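Local coordinates for CAG pathogenicity island protein 13 (Helicobacter pylori, PDB 2G3V), which is of unknown function but is the product of cagS in the cag pathogenicity island, which is associated with a type IV secretion system, at residues K39-I42 against D43-T47. Numbering follows the deposited sequence.
Sequences KKII and DQIKT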
loop_
_atom_site.group_PDB
_atom_site.type_symbol
_atom_site.label_atom_id
_atom_site.label_comp_id
_atom_site.label_asym_id
_atom_site.label_seq_id
_atom_site.Cartn_x
_atom_site.Cartn_y
_atom_site.Cartn_z
ATOM N N LYS A 39 -9.728 12.225 -2.736
ATOM C CA LYS A 39 -10.324 11.260 -3.658
ATOM C C LYS A 39 -9.248 10.686 -4.565
ATOM O O LYS A 39 -9.271 9.502 -4.924
ATOM C CB LYS A 39 -11.414 11.926 -4.509
ATOM C CG LYS A 39 -12.040 10.998 -5.552
ATOM C CD LYS A 39 -12.714 9.764 -4.918
ATOM C CE LYS A 39 -13.982 10.124 -4.120
ATOM N NZ LYS A 39 -14.740 8.940 -3.631
ATOM N N LYS A 40 -8.300 11.532 -4.939
ATOM C CA LYS A 40 -7.199 11.101 -5.777
ATOM C C LYS A 40 -6.519 9.901 -5.107
ATOM O O LYS A 40 -6.194 8.899 -5.751
ATOM C CB LYS A 40 -6.201 12.240 -5.931
ATOM C CG LYS A 40 -5.080 11.944 -6.900
ATOM C CD LYS A 40 -4.003 13.003 -6.831
ATOM C CE LYS A 40 -2.941 12.795 -7.915
ATOM N NZ LYS A 40 -2.200 11.504 -7.774
ATOM N N ILE A 41 -6.308 10.013 -3.801
ATOM C CA ILE A 41 -5.684 8.942 -3.025
ATOM C C ILE A 41 -6.579 7.695 -2.997
ATOM O O ILE A 41 -6.111 6.597 -3.252
ATOM C CB ILE A 41 -5.429 9.388 -1.561
ATOM C CG1 ILE A 41 -4.620 10.686 -1.534
ATOM C CG2 ILE A 41 -4.742 8.278 -0.784
ATOM C CD1 ILE A 41 -3.151 10.542 -1.815
ATOM N N ILE A 42 -7.862 7.882 -2.690
ATOM C CA ILE A 42 -8.843 6.788 -2.625
ATOM C C ILE A 42 -8.987 5.985 -3.921
ATOM O O ILE A 42 -9.041 4.756 -3.896
ATOM C CB ILE A 42 -10.223 7.338 -2.219
ATOM C CG1 ILE A 42 -10.100 8.049 -0.861
ATOM C CG2 ILE A 42 -11.259 6.205 -2.164
ATOM C CD1 ILE A 42 -11.425 8.653 -0.336
ATOM N N ASP A 43 -9.064 6.673 -5.052
ATOM C CA ASP A 43 -9.188 5.979 -6.327
ATOM C C ASP A 43 -7.933 5.170 -6.606
ATOM O O ASP A 43 -8.002 4.081 -7.187
ATOM C CB ASP A 43 -9.421 6.967 -7.458
ATOM C CG ASP A 43 -10.719 7.718 -7.304
ATOM O OD1 ASP A 43 -11.596 7.222 -6.564
ATOM O OD2 ASP A 43 -10.863 8.792 -7.925
ATOM N N GLN A 44 -6.787 5.690 -6.175
ATOM C CA GLN A 44 -5.526 4.995 -6.366
ATOM C C GLN A 44 -5.466 3.699 -5.559
ATOM O O GLN A 44 -4.925 2.690 -6.003
ATOM C CB GLN A 44 -4.356 5.888 -5.961
ATOM C CG GLN A 44 -3.486 6.354 -7.112
ATOM C CD GLN A 44 -2.265 7.110 -6.626
ATOM O OE1 GLN A 44 -2.335 8.303 -6.299
ATOM N NE2 GLN A 44 -1.131 6.410 -6.555
ATOM N N ILE A 45 -6.010 3.736 -4.355
ATOM C CA ILE A 45 -6.031 2.557 -3.508
ATOM C C ILE A 45 -6.973 1.530 -4.137
ATOM O O ILE A 45 -6.694 0.342 -4.132
ATOM C CB ILE A 45 -6.508 2.914 -2.064
ATOM C CG1 ILE A 45 -5.497 3.868 -1.413
ATOM C CG2 ILE A 45 -6.690 1.639 -1.219
ATOM C CD1 ILE A 45 -5.875 4.331 -0.018
ATOM N N LYS A 46 -8.081 2.012 -4.688
ATOM C CA LYS A 46 -9.086 1.152 -5.326
ATOM C C LYS A 46 -8.557 0.509 -6.606
ATOM O O LYS A 46 -8.809 -0.656 -6.872
ATOM C CB LYS A 46 -10.345 1.973 -5.645
ATOM C CG LYS A 46 -11.408 1.215 -6.383
ATOM C CD LYS A 46 -12.018 0.153 -5.508
ATOM C CE LYS A 46 -13.160 -0.537 -6.235
ATOM N NZ LYS A 46 -13.849 -1.574 -5.425
ATOM N N THR A 47 -7.840 1.288 -7.407
ATOM C CA THR A 47 -7.265 0.771 -8.642
ATOM C C THR A 47 -6.266 -0.352 -8.321
ATOM O O THR A 47 -6.222 -1.366 -9.006
ATOM C CB THR A 47 -6.568 1.905 -9.414
ATOM O OG1 THR A 47 -7.503 2.977 -9.563
ATOM C CG2 THR A 47 -6.098 1.438 -10.801
#
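The carboxylate of Asp43 turns one face to Lys39: the backbone O of Lys39 sits almost squarely above Asp43 CG, at 3.3 Å, while Lys39 CG and CD approach the same face obliquely from beyond its oxygens. Lys39 CD comes within 3.2 Å of Asp43 OD1 because CG stands anti to the backbone N and the chain then bends at chi2 (60°) and chi3 (69°). Lys39 NZ lies 4.6 Å from Asp43 OD1, beyond direct contact, so the opposite charges may attract only weakly. The Gln44 amide meets Lys40 at its oxygen end: Lys40 NZ is 3.5 Å from Gln44 OE1 and displaced from the amide plane, the two chains running side by side in the same direction.

These pairs are i/i+4 neighbours on helix 35-57, whose alpha-helical character shows in the backbone bonds: the amides of Asp43, Gln44, Ile45 and Lys46 each donate to the carbonyl four residues earlier. The straightest of these four, Asp43 N to Lys39 O, measures 2.8 Å with an angle of 171° at the hydrogen. One turn on, Asp43 O accepts from both Thr47 N and Thr47 OG1, the hydroxyl bond being 2.7 Å; the donors reach opposite faces of the carbonyl plane.

Ile41, Ile42 and Ile45 make the apolar side, with Ile41 CG2 4.2 Å from Ile45 CD1. Ile42 and Ile45 both meet Ile103 of helix 82-105. Ile41 and Ile45 are buried: Ile45 also packs on Leu99, Leu100 and Leu119, and Ile41 touches Arg116, whereas Lys39, Lys40 and Asp43 are exposed.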